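Local coordinates for protein D-ribulose-5-phosphate 3-epimerase, putative (Plasmodium falciparum, PDB 1TQX) that probably catalyses the interconversion of D-ribulose 5-phosphate and D-xylulose 5-phosphate with the help of one bound divalent metal ion per subunit, at residues A6-S11 against N196-G201; P10-S15 against E33-D38; L37-M42 against V69-E74; V144-P149 against I176-G181. All blocks are in the same frame, centred on the assembly; numbering follows the deposited sequence.

All four contacts belong to one parallel beta-barrel and converge on its C-terminal mouth, where the zinc ion sits. Interactions 2 and 3 share L37 and D38; between them they bring H36, D38 and H70 to the metal, and interaction 4 adds D179, whose OD1 is 4.3 Å from D38 OD1. Interaction 1 closes the barrel and shares P10 and S11 with interaction 2, their centres about 8 Å apart; its V199 side chain comes within about 5 Å of the zinc. Interactions 1 and 4, centres about 10 Å apart, both touch the sulfate, which lies among glycines predicted to bind the substrate. Interaction 3 lies farthest from interaction 1, about 17 Å between centres.

Interaction 1 of 4, residues A6-S11 against N196-G201; sequences AIIAPS and NIIVAG. With SO4 (sulfate ion), chain C.
With chi1 at -60° in I7 and -56° in I197, each isoleucine sets CG2 anti to its own backbone N, and the extended CG1-CD1 arms run side by side in the same direction, I7 CD1 resting 4.1 Å from I197 CG1. The pair sits at the closure of a TIM barrel, where the first strand, 7-10, lies parallel to the last, 197-200. I7, A9, I197 and V199 look into the barrel, where W34 packs on I7, A9 and I197; the small methyl of A9 suits a place beside an indole. On the other side of the sheet I8 CD1 reaches I198 CB at 4.0 Å, in a layer covered by helix 210-223. Beta-branched residues suit such extended backbone. The backbone ladder runs from I7 N to N196 O (2.9 Å), then I198 N to I7 O and A9 N to I198 O (both 2.8 Å). It slackens at A9 O, to which A200 N makes only a weak bond. S11 N restores the link, meeting A200 O from above the carbonyl plane. Beyond it G201, bare of any side chain, lets a sulfate, probably from the crystallisation liquor, come close: G201 N makes a weak, bent bond of 2.8 Å to sulfate O1.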
loop_
_atom_site.group_PDB
_atom_site.type_symbol
_atom_site.label_atom_id
_atom_site.label_comp_id
_atom_site.label_asym_id
_atom_site.label_seq_id
_atom_site.Cartn_x
_atom_site.Cartn_y
_atom_site.Cartn_z
ATOM N N ALA A 6 2.636 -12.688 5.997
ATOM C CA ALA A 6 3.285 -12.347 4.733
ATOM C C ALA A 6 2.141 -12.031 3.775
ATOM O O ALA A 6 1.326 -12.899 3.481
ATOM C CB ALA A 6 4.087 -13.524 4.220
ATOM N N ILE A 7 2.075 -10.796 3.287
ATOM C CA ILE A 7 0.980 -10.412 2.397
ATOM C C ILE A 7 1.428 -9.872 1.046
ATOM O O ILE A 7 2.267 -8.976 0.974
ATOM C CB ILE A 7 0.090 -9.345 3.076
ATOM C CG1 ILE A 7 -0.493 -9.916 4.371
ATOM C CG2 ILE A 7 -1.015 -8.890 2.122
ATOM C CD1 ILE A 7 -1.061 -8.871 5.305
ATOM N N ILE A 8 0.857 -10.417 -0.024
ATOM C CA ILE A 8 1.180 -9.953 -1.364
ATOM C C ILE A 8 -0.026 -9.147 -1.845
ATOM O O ILE A 8 -1.157 -9.641 -1.834
ATOM C CB ILE A 8 1.436 -11.131 -2.328
ATOM C CG1 ILE A 8 2.545 -12.024 -1.769
ATOM C CG2 ILE A 8 1.829 -10.603 -3.703
ATOM C CD1 ILE A 8 3.837 -11.291 -1.475
ATOM N N ALA A 9 0.216 -7.903 -2.249
ATOM C CA ALA A 9 -0.859 -7.030 -2.712
ATOM C C ALA A 9 -0.579 -6.461 -4.103
ATOM O O ALA A 9 0.039 -5.407 -4.237
ATOM C CB ALA A 9 -1.065 -5.893 -1.711
ATOM N N PRO A 10 -1.043 -7.154 -5.156
ATOM C CA PRO A 10 -0.839 -6.710 -6.540
ATOM C C PRO A 10 -1.441 -5.321 -6.755
ATOM O O PRO A 10 -2.564 -5.049 -6.326
ATOM C CB PRO A 10 -1.564 -7.780 -7.359
ATOM C CG PRO A 10 -1.475 -9.017 -6.477
ATOM C CD PRO A 10 -1.767 -8.438 -5.114
ATOM N N SER A 11 -0.692 -4.444 -7.416
ATOM C CA SER A 11 -1.160 -3.085 -7.678
ATOM C C SER A 11 -1.858 -3.035 -9.036
ATOM O O SER A 11 -1.206 -3.149 -10.071
ATOM C CB SER A 11 0.023 -2.113 -7.659
ATOM O OG SER A 11 -0.426 -0.779 -7.828
ATOM N N ASN A 196 6.691 -6.795 5.489
ATOM C CA ASN A 196 5.854 -7.995 5.480
ATOM C C ASN A 196 4.692 -7.915 4.485
ATOM O O ASN A 196 4.002 -8.903 4.247
ATOM C CB ASN A 196 5.318 -8.320 6.888
ATOM C CG ASN A 196 4.386 -7.251 7.430
ATOM O OD1 ASN A 196 4.804 -6.128 7.701
ATOM N ND2 ASN A 196 3.114 -7.605 7.605
ATOM N N ILE A 197 4.476 -6.736 3.910
ATOM C CA ILE A 197 3.424 -6.555 2.919
ATOM C C ILE A 197 4.100 -6.037 1.657
ATOM O O ILE A 197 4.792 -5.022 1.682
ATOM C CB ILE A 197 2.353 -5.555 3.394
ATOM C CG1 ILE A 197 1.773 -6.022 4.736
ATOM C CG2 ILE A 197 1.241 -5.458 2.348
ATOM C CD1 ILE A 197 0.662 -5.144 5.261
ATOM N N ILE A 198 3.887 -6.737 0.549
ATOM C CA ILE A 198 4.530 -6.377 -0.706
ATOM C C ILE A 198 3.585 -5.903 -1.795
ATOM O O ILE A 198 2.723 -6.659 -2.245
ATOM C CB ILE A 198 5.314 -7.584 -1.259
ATOM C CG1 ILE A 198 6.232 -8.150 -0.168
ATOM C CG2 ILE A 198 6.087 -7.177 -2.518
ATOM C CD1 ILE A 198 7.267 -7.175 0.362
ATOM N N VAL A 199 3.751 -4.660 -2.229
ATOM C CA VAL A 199 2.925 -4.138 -3.311
ATOM C C VAL A 199 3.743 -4.279 -4.590
ATOM O O VAL A 199 4.847 -3.740 -4.691
ATOM C CB VAL A 199 2.577 -2.647 -3.096
ATOM C CG1 VAL A 199 1.878 -2.093 -4.337
ATOM C CG2 VAL A 199 1.683 -2.496 -1.876
ATOM N N ALA A 200 3.208 -5.001 -5.566
ATOM C CA ALA A 200 3.920 -5.205 -6.822
ATOM C C ALA A 200 2.973 -5.008 -7.989
ATOM O O ALA A 200 1.872 -5.557 -8.004
ATOM C CB ALA A 200 4.518 -6.617 -6.863
ATOM N N GLY A 201 3.403 -4.224 -8.970
ATOM C CA GLY A 201 2.564 -3.983 -10.126
ATOM C C GLY A 201 3.080 -4.689 -11.361
ATOM O O GLY A 201 2.632 -5.784 -11.705
HETATM S S SO4 C . 5.631 -1.027 -9.814
HETATM O O1 SO4 C . 4.778 -1.805 -8.896
HETATM O O2 SO4 C . 5.848 0.322 -9.260
HETATM O O3 SO4 C . 6.935 -1.687 -9.945
HETATM O O4 SO4 C . 4.984 -0.941 -11.140
#

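Interaction 2 of 4, residues P10-S15 against E33-D38; sequences PSVLAS and EWIHLD. With ZN (zinc ion), chain D.
V12 and I35 meet almost at a right angle, and tightly: V12 CG1 is 3.4 Å from I35 CD1. The chi1 of V12, -60°, turns its other methyl, CG2, into the position between backbone N and carbonyl carbon, where it meets L37 CD2 at 3.6 Å, branched chains suiting this layer under helix 20-29. The loop after the first strand of the TIM barrel thus packs along the second, 34-40, bridged through S11 and H36 by H36 N to P10 O (2.9 Å) and V12 N to H36 O (3.2 Å). Inside, S11 swings OG anti to its N, chi1 -176°, placing the oxygen near the plane of the H36 ring at its edge and 2.9 Å from D38 OD2. Water 1 ties the same corner together, donating to H36 O, accepting from L13 N and D38 N, and bonded to S11 OG. H36 NE2 binds the zinc at 2.2 Å and D38 OD1 at 2.1 Å, while H36 ND1 is hydrogen-bonded to D68, whose carboxylate probably makes NE2 a stronger donor. With OD1 on the metal and OD2 beside S11 OG, D38, the predicted proton acceptor, is probably held fixed at the substrate side.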
loop_
_atom_site.group_PDB
_atom_site.type_symbol
_atom_site.label_atom_id
_atom_site.label_comp_id
_atom_site.label_asym_id
_atom_site.label_seq_id
_atom_site.Cartn_x
_atom_site.Cartn_y
_atom_site.Cartn_z
ATOM N N PRO A 10 -1.043 -7.154 -5.156
ATOM C CA PRO A 10 -0.839 -6.710 -6.540
ATOM C C PRO A 10 -1.441 -5.321 -6.755
ATOM O O PRO A 10 -2.564 -5.049 -6.326
ATOM C CB PRO A 10 -1.564 -7.780 -7.359
ATOM C CG PRO A 10 -1.475 -9.017 -6.477
ATOM C CD PRO A 10 -1.767 -8.438 -5.114
ATOM N N SER A 11 -0.692 -4.444 -7.416
ATOM C CA SER A 11 -1.160 -3.085 -7.678
ATOM C C SER A 11 -1.858 -3.035 -9.036
ATOM O O SER A 11 -1.206 -3.149 -10.071
ATOM C CB SER A 11 0.023 -2.113 -7.659
ATOM O OG SER A 11 -0.426 -0.779 -7.828
ATOM N N VAL A 12 -3.180 -2.851 -9.023
ATOM C CA VAL A 12 -3.982 -2.824 -10.251
ATOM C C VAL A 12 -3.644 -1.721 -11.251
ATOM O O VAL A 12 -4.078 -1.766 -12.399
ATOM C CB VAL A 12 -5.505 -2.733 -9.938
ATOM C CG1 VAL A 12 -5.935 -3.939 -9.127
ATOM C CG2 VAL A 12 -5.821 -1.442 -9.184
ATOM N N LEU A 13 -2.881 -0.729 -10.810
ATOM C CA LEU A 13 -2.482 0.375 -11.679
ATOM C C LEU A 13 -1.719 -0.186 -12.881
ATOM O O LEU A 13 -1.777 0.364 -13.984
ATOM C CB LEU A 13 -1.577 1.341 -10.901
ATOM C CG LEU A 13 -1.176 2.671 -11.545
ATOM C CD1 LEU A 13 -2.336 3.654 -11.474
ATOM C CD2 LEU A 13 0.032 3.241 -10.809
ATOM N N ALA A 14 -1.012 -1.292 -12.656
ATOM C CA ALA A 14 -0.216 -1.940 -13.696
ATOM C C ALA A 14 -0.981 -2.946 -14.564
ATOM O O ALA A 14 -0.413 -3.536 -15.481
ATOM C CB ALA A 14 0.993 -2.624 -13.060
ATOM N N SER A 15 -2.266 -3.139 -14.291
ATOM C CA SER A 15 -3.063 -4.089 -15.068
ATOM C C SER A 15 -3.869 -3.374 -16.143
ATOM O O SER A 15 -3.703 -2.174 -16.370
ATOM C CB SER A 15 -4.038 -4.832 -14.151
ATOM O OG SER A 15 -5.108 -3.979 -13.758
ATOM N N GLU A 33 -3.680 -12.059 -1.267
ATOM C CA GLU A 33 -4.493 -11.739 -0.093
ATOM C C GLU A 33 -5.151 -10.359 -0.177
ATOM O O GLU A 33 -6.296 -10.179 0.238
ATOM C CB GLU A 33 -3.635 -11.800 1.181
ATOM C CG GLU A 33 -3.050 -13.183 1.521
ATOM C CD GLU A 33 -1.738 -13.493 0.800
ATOM O OE1 GLU A 33 -1.181 -14.584 1.045
ATOM O OE2 GLU A 33 -1.255 -12.661 -0.002
ATOM N N TRP A 34 -4.412 -9.393 -0.713
ATOM C CA TRP A 34 -4.883 -8.015 -0.837
ATOM C C TRP A 34 -4.863 -7.559 -2.292
ATOM O O TRP A 34 -4.166 -8.145 -3.124
ATOM C CB TRP A 34 -3.947 -7.073 -0.068
ATOM C CG TRP A 34 -3.989 -7.126 1.439
ATOM C CD1 TRP A 34 -4.470 -8.131 2.225
ATOM C CD2 TRP A 34 -3.486 -6.127 2.331
ATOM N NE1 TRP A 34 -4.298 -7.817 3.556
ATOM C CE2 TRP A 34 -3.693 -6.592 3.645
ATOM C CE3 TRP A 34 -2.869 -4.878 2.141
ATOM C CZ2 TRP A 34 -3.313 -5.855 4.768
ATOM C CZ3 TRP A 34 -2.490 -4.142 3.260
ATOM C CH2 TRP A 34 -2.714 -4.637 4.559
ATOM N N ILE A 35 -5.634 -6.515 -2.590
ATOM C CA ILE A 35 -5.633 -5.919 -3.922
ATOM C C ILE A 35 -5.303 -4.459 -3.603
ATOM O O ILE A 35 -6.000 -3.815 -2.821
ATOM C CB ILE A 35 -7.001 -6.068 -4.670
ATOM C CG1 ILE A 35 -6.834 -5.621 -6.123
ATOM C CG2 ILE A 35 -8.108 -5.265 -3.989
ATOM C CD1 ILE A 35 -5.853 -6.479 -6.913
ATOM N N HIS A 36 -4.204 -3.965 -4.168
ATOM C CA HIS A 36 -3.747 -2.601 -3.911
ATOM C C HIS A 36 -4.320 -1.618 -4.922
ATOM O O HIS A 36 -4.021 -1.694 -6.120
ATOM C CB HIS A 36 -2.219 -2.563 -3.949
ATOM C CG HIS A 36 -1.631 -1.323 -3.359
ATOM N ND1 HIS A 36 -1.594 -1.091 -2.000
ATOM C CD2 HIS A 36 -1.058 -0.243 -3.940
ATOM C CE1 HIS A 36 -1.024 0.076 -1.769
ATOM N NE2 HIS A 36 -0.689 0.611 -2.929
ATOM N N LEU A 37 -5.119 -0.677 -4.428
ATOM C CA LEU A 37 -5.790 0.305 -5.274
ATOM C C LEU A 37 -5.226 1.720 -5.139
ATOM O O LEU A 37 -5.482 2.407 -4.149
ATOM C CB LEU A 37 -7.289 0.304 -4.931
ATOM C CG LEU A 37 -7.919 -1.096 -4.970
ATOM C CD1 LEU A 37 -9.213 -1.149 -4.153
ATOM C CD2 LEU A 37 -8.172 -1.471 -6.426
ATOM N N ASP A 38 -4.465 2.151 -6.142
ATOM C CA ASP A 38 -3.863 3.486 -6.140
ATOM C C ASP A 38 -4.786 4.585 -6.657
ATOM O O ASP A 38 -5.151 4.592 -7.830
ATOM C CB ASP A 38 -2.578 3.495 -6.982
ATOM C CG ASP A 38 -1.447 2.732 -6.328
ATOM O OD1 ASP A 38 -1.236 2.914 -5.118
ATOM O OD2 ASP A 38 -0.755 1.963 -7.022
HETATM ZN ZN ZN D . 0.339 2.404 -3.787
HETATM O O HOH W 1 -3.088 0.200 -7.760
#

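Interaction 3 of 4, residues L37-M42 against V69-E74; sequences LDVMDM and VHLMVE. With ZN (zinc ion), chain D.
The imidazole of H70 and the carboxylate of D38 converge on one zinc ion from adjacent strands. M72 CG covers one face of the imidazole, 3.3 Å above its plane and offset toward the rim, while H70 NE2 is hydrogen-bonded to H92. D38 OD1 approaches this ring obliquely; it is 3.3 Å from H70 ND1, both being metal ligands, with ND1 2.3 Å from the zinc. The setting is a beta-alpha-beta unit of the TIM barrel: strands 34-40 and 66-72 run parallel, joined through helix 52-58. H70 N to L37 O, V39 N to H70 O and M72 N to V39 O form the backbone ladder. L37, V39, V69 and L71 face outward, and V39 CG2 meets V69 CG1 at 3.6 Å under I55 of the helix, a place suited to compact branched chains. M40 and M72 point inward side by side; the bend of M72 at chi3, -97°, brings its CE tightly against M40 CE at 3.4 Å and over D38. M72, flexible and unbranched, can thus fold over the metal ligands. Past the strand ends the D41 carboxylate takes E74 N on OD2 at 2.9 Å, arriving nearly straight (173°) from above the carboxylate plane, while OD1 accepts from F44 N. Water 2 completes the link, donating to D41 OD2 at 2.7 Å and to E74 O at 2.8 Å.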
loop_
_atom_site.group_PDB
_atom_site.type_symbol
_atom_site.label_atom_id
_atom_site.label_comp_id
_atom_site.label_asym_id
_atom_site.label_seq_id
_atom_site.Cartn_x
_atom_site.Cartn_y
_atom_site.Cartn_z
ATOM N N LEU A 37 -5.119 -0.677 -4.428
ATOM C CA LEU A 37 -5.790 0.305 -5.274
ATOM C C LEU A 37 -5.226 1.720 -5.139
ATOM O O LEU A 37 -5.482 2.407 -4.149
ATOM C CB LEU A 37 -7.289 0.304 -4.931
ATOM C CG LEU A 37 -7.919 -1.096 -4.970
ATOM C CD1 LEU A 37 -9.213 -1.149 -4.153
ATOM C CD2 LEU A 37 -8.172 -1.471 -6.426
ATOM N N ASP A 38 -4.465 2.151 -6.142
ATOM C CA ASP A 38 -3.863 3.486 -6.140
ATOM C C ASP A 38 -4.786 4.585 -6.657
ATOM O O ASP A 38 -5.151 4.592 -7.830
ATOM C CB ASP A 38 -2.578 3.495 -6.982
ATOM C CG ASP A 38 -1.447 2.732 -6.328
ATOM O OD1 ASP A 38 -1.236 2.914 -5.118
ATOM O OD2 ASP A 38 -0.755 1.963 -7.022
ATOM N N VAL A 39 -5.131 5.519 -5.776
ATOM C CA VAL A 39 -5.997 6.649 -6.118
ATOM C C VAL A 39 -5.118 7.899 -6.234
ATOM O O VAL A 39 -4.460 8.288 -5.270
ATOM C CB VAL A 39 -7.062 6.869 -5.023
ATOM C CG1 VAL A 39 -7.994 8.018 -5.407
ATOM C CG2 VAL A 39 -7.867 5.575 -4.825
ATOM N N MET A 40 -5.105 8.512 -7.417
ATOM C CA MET A 40 -4.293 9.705 -7.691
ATOM C C MET A 40 -5.206 10.803 -8.245
ATOM O O MET A 40 -6.063 10.526 -9.089
ATOM C CB MET A 40 -3.198 9.349 -8.702
ATOM C CG MET A 40 -2.354 8.159 -8.270
ATOM S SD MET A 40 -1.284 7.616 -9.597
ATOM C CE MET A 40 -0.286 6.367 -8.758
ATOM N N ASP A 41 -5.015 12.041 -7.783
ATOM C CA ASP A 41 -5.890 13.147 -8.190
ATOM C C ASP A 41 -5.299 14.250 -9.060
ATOM O O ASP A 41 -5.860 15.345 -9.127
ATOM C CB ASP A 41 -6.501 13.795 -6.938
ATOM C CG ASP A 41 -5.462 14.504 -6.074
ATOM O OD1 ASP A 41 -4.255 14.429 -6.393
ATOM O OD2 ASP A 41 -5.856 15.145 -5.071
ATOM N N MET A 42 -4.173 13.977 -9.707
ATOM C CA MET A 42 -3.510 14.953 -10.570
ATOM C C MET A 42 -3.044 16.200 -9.808
ATOM O O MET A 42 -2.631 17.191 -10.417
ATOM C CB MET A 42 -4.442 15.355 -11.721
ATOM C CG MET A 42 -3.748 16.106 -12.857
ATOM S SD MET A 42 -2.314 15.211 -13.527
ATOM C CE MET A 42 -3.128 14.024 -14.527
ATOM N N VAL A 69 -6.582 0.564 -0.136
ATOM C CA VAL A 69 -6.593 1.816 -0.892
ATOM C C VAL A 69 -5.494 2.795 -0.502
ATOM O O VAL A 69 -5.421 3.245 0.642
ATOM C CB VAL A 69 -7.965 2.535 -0.754
ATOM C CG1 VAL A 69 -8.032 3.707 -1.725
ATOM C CG2 VAL A 69 -9.106 1.550 -1.024
ATOM N N HIS A 70 -4.641 3.124 -1.469
ATOM C CA HIS A 70 -3.546 4.060 -1.248
ATOM C C HIS A 70 -3.996 5.411 -1.797
ATOM O O HIS A 70 -4.070 5.602 -3.009
ATOM C CB HIS A 70 -2.285 3.583 -1.981
ATOM C CG HIS A 70 -1.097 4.475 -1.796
ATOM N ND1 HIS A 70 0.115 4.230 -2.408
ATOM C CD2 HIS A 70 -0.935 5.617 -1.086
ATOM C CE1 HIS A 70 0.970 5.184 -2.085
ATOM N NE2 HIS A 70 0.358 6.037 -1.284
ATOM N N LEU A 71 -4.293 6.341 -0.898
ATOM C CA LEU A 71 -4.759 7.666 -1.279
ATOM C C LEU A 71 -3.634 8.662 -1.544
ATOM O O LEU A 71 -3.157 9.327 -0.630
ATOM C CB LEU A 71 -5.685 8.221 -0.188
ATOM C CG LEU A 71 -6.936 7.376 0.094
ATOM C CD1 LEU A 71 -7.580 7.807 1.413
ATOM C CD2 LEU A 71 -7.913 7.520 -1.065
ATOM N N MET A 72 -3.195 8.747 -2.795
ATOM C CA MET A 72 -2.158 9.707 -3.169
ATOM C C MET A 72 -2.944 10.919 -3.652
ATOM O O MET A 72 -2.939 11.254 -4.837
ATOM C CB MET A 72 -1.284 9.154 -4.297
ATOM C CG MET A 72 -0.320 8.073 -3.832
ATOM S SD MET A 72 0.595 7.273 -5.172
ATOM C CE MET A 72 -0.403 5.815 -5.432
ATOM N N VAL A 73 -3.624 11.565 -2.712
ATOM C CA VAL A 73 -4.470 12.708 -3.022
ATOM C C VAL A 73 -4.396 13.797 -1.966
ATOM O O VAL A 73 -3.920 13.570 -0.853
ATOM C CB VAL A 73 -5.949 12.284 -3.087
ATOM C CG1 VAL A 73 -6.148 11.184 -4.129
ATOM C CG2 VAL A 73 -6.398 11.791 -1.703
ATOM N N GLU A 74 -4.872 14.985 -2.332
ATOM C CA GLU A 74 -4.944 16.089 -1.388
ATOM C C GLU A 74 -6.294 15.865 -0.708
ATOM O O GLU A 74 -7.179 15.228 -1.285
ATOM C CB GLU A 74 -4.970 17.448 -2.107
ATOM C CG GLU A 74 -3.835 17.693 -3.093
ATOM C CD GLU A 74 -3.772 19.138 -3.579
ATOM O OE1 GLU A 74 -4.840 19.724 -3.866
ATOM O OE2 GLU A 74 -2.649 19.679 -3.686
HETATM ZN ZN ZN D . 0.339 2.404 -3.787
HETATM O O HOH W 2 -8.304 15.010 -3.854
#

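Interaction 4 of 4, residues V144-P149 against I176-G181; sequences VMTVEP and IQVDGG. With ZN (zinc ion), chain D; SO4 (sulfate ion), chain C.
A beta-alpha-beta unit of the barrel supplies this contact: strand 141-145, helix 161-170 and strand 175-179, whose end brings D179 to the zinc, the loop after it reaching the sulfate. V144 N donates to Q177 O (2.8 Å), D179 N returns a weak bond to V144 O, and T146 N reaches D179 O (2.9 Å) from above the carbonyl plane. With chi1 46°, T146 OG1 turns between its own N and carbonyl carbon and donates to G180 O at 2.6 Å, a threonine suiting the spot because its CG2 lies against V178. V147 CG1 presses on G180 CA at 3.5 Å, and this closeness, like the backbone angles of G180, suits a residue without a CB. M145 and D179 point the same way, side by side. Bends at chi2 (-58°) and chi3 curl the thioether back, so that M145 CE touches D179 O (3.6 Å) while SD stands 4.0 Å from D179 OD1, the oxygen bound to zinc at 2.3 Å. G181 N makes weak bonds to two sulfate oxygens, O3 being nearer at 3.1 Å. The sulfate also binds T202 and G153, consistent with a substrate phosphate pocket close to D179, the predicted proton donor.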
loop_
_atom_site.group_PDB
_atom_site.type_symbol
_atom_site.label_atom_id
_atom_site.label_comp_id
_atom_site.label_asym_id
_atom_site.label_seq_id
_atom_site.Cartn_x
_atom_site.Cartn_y
_atom_site.Cartn_z
ATOM N N VAL A 144 6.079 2.465 3.045
ATOM C CA VAL A 144 7.344 3.095 2.696
ATOM C C VAL A 144 7.480 3.083 1.174
ATOM O O VAL A 144 7.675 2.025 0.576
ATOM C CB VAL A 144 8.547 2.323 3.318
ATOM C CG1 VAL A 144 9.866 2.921 2.836
ATOM C CG2 VAL A 144 8.469 2.368 4.840
ATOM N N MET A 145 7.350 4.248 0.544
ATOM C CA MET A 145 7.490 4.326 -0.907
ATOM C C MET A 145 8.944 4.026 -1.247
ATOM O O MET A 145 9.854 4.622 -0.665
ATOM C CB MET A 145 7.144 5.725 -1.430
ATOM C CG MET A 145 5.671 6.107 -1.366
ATOM S SD MET A 145 4.590 4.972 -2.276
ATOM C CE MET A 145 5.223 5.101 -3.935
ATOM N N THR A 146 9.162 3.103 -2.178
ATOM C CA THR A 146 10.521 2.769 -2.592
ATOM C C THR A 146 10.790 3.370 -3.968
ATOM O O THR A 146 11.769 3.030 -4.639
ATOM C CB THR A 146 10.755 1.245 -2.604
ATOM O OG1 THR A 146 9.659 0.585 -3.249
ATOM C CG2 THR A 146 10.890 0.724 -1.173
ATOM N N VAL A 147 9.904 4.278 -4.370
ATOM C CA VAL A 147 10.013 4.991 -5.631
ATOM C C VAL A 147 9.233 6.302 -5.499
ATOM O O VAL A 147 8.410 6.442 -4.596
ATOM C CB VAL A 147 9.429 4.163 -6.801
ATOM C CG1 VAL A 147 7.900 4.254 -6.819
ATOM C CG2 VAL A 147 10.004 4.650 -8.096
ATOM N N GLU A 148 9.513 7.268 -6.375
ATOM C CA GLU A 148 8.799 8.548 -6.356
ATOM C C GLU A 148 7.377 8.227 -6.836
ATOM O O GLU A 148 7.172 7.854 -7.989
ATOM C CB GLU A 148 9.484 9.535 -7.308
ATOM C CG GLU A 148 10.950 9.804 -6.962
ATOM C CD GLU A 148 11.775 10.296 -8.146
ATOM O OE1 GLU A 148 11.426 11.344 -8.737
ATOM O OE2 GLU A 148 12.779 9.630 -8.487
ATOM N N PRO A 149 6.375 8.383 -5.958
ATOM C CA PRO A 149 4.980 8.087 -6.310
ATOM C C PRO A 149 4.376 8.825 -7.498
ATOM O O PRO A 149 4.678 9.992 -7.743
ATOM C CB PRO A 149 4.231 8.368 -5.009
ATOM C CG PRO A 149 5.022 9.477 -4.410
ATOM C CD PRO A 149 6.453 9.026 -4.635
ATOM N N ILE A 176 4.563 -3.367 7.785
ATOM C CA ILE A 176 5.422 -2.498 6.988
ATOM C C ILE A 176 5.254 -2.900 5.531
ATOM O O ILE A 176 5.537 -4.032 5.138
ATOM C CB ILE A 176 6.897 -2.608 7.419
ATOM C CG1 ILE A 176 7.040 -2.162 8.882
ATOM C CG2 ILE A 176 7.766 -1.723 6.527
ATOM C CD1 ILE A 176 8.412 -2.421 9.491
ATOM N N GLN A 177 4.773 -1.950 4.742
ATOM C CA GLN A 177 4.488 -2.164 3.332
ATOM C C GLN A 177 5.484 -1.405 2.449
ATOM O O GLN A 177 5.865 -0.277 2.759
ATOM C CB GLN A 177 3.045 -1.694 3.072
ATOM C CG GLN A 177 2.495 -1.946 1.687
ATOM C CD GLN A 177 1.031 -1.552 1.586
ATOM O OE1 GLN A 177 0.643 -0.469 2.029
ATOM N NE2 GLN A 177 0.213 -2.422 0.999
ATOM N N VAL A 178 5.927 -2.039 1.366
ATOM C CA VAL A 178 6.863 -1.403 0.442
ATOM C C VAL A 178 6.150 -1.310 -0.889
ATOM O O VAL A 178 5.404 -2.213 -1.266
ATOM C CB VAL A 178 8.192 -2.192 0.313
ATOM C CG1 VAL A 178 9.000 -2.015 1.592
ATOM C CG2 VAL A 178 7.920 -3.665 0.056
ATOM N N ASP A 179 6.397 -0.227 -1.614
ATOM C CA ASP A 179 5.678 0.012 -2.856
ATOM C C ASP A 179 6.530 0.789 -3.856
ATOM O O ASP A 179 6.934 1.919 -3.586
ATOM C CB ASP A 179 4.410 0.780 -2.460
ATOM C CG ASP A 179 3.517 1.145 -3.626
ATOM O OD1 ASP A 179 2.459 1.746 -3.328
ATOM O OD2 ASP A 179 3.837 0.851 -4.799
ATOM N N GLY A 180 6.799 0.177 -5.007
ATOM C CA GLY A 180 7.608 0.829 -6.024
ATOM C C GLY A 180 8.797 -0.002 -6.471
ATOM O O GLY A 180 9.816 -0.073 -5.783
ATOM N N GLY A 181 8.657 -0.650 -7.622
ATOM C CA GLY A 181 9.737 -1.460 -8.156
ATOM C C GLY A 181 9.966 -2.806 -7.491
ATOM O O GLY A 181 11.066 -3.353 -7.576
HETATM ZN ZN ZN D . 0.339 2.404 -3.787
HETATM S S SO4 C . 5.631 -1.027 -9.814
HETATM O O1 SO4 C . 4.778 -1.805 -8.896
HETATM O O2 SO4 C . 5.848 0.322 -9.260
HETATM O O3 SO4 C . 6.935 -1.687 -9.945
HETATM O O4 SO4 C . 4.984 -0.941 -11.140
#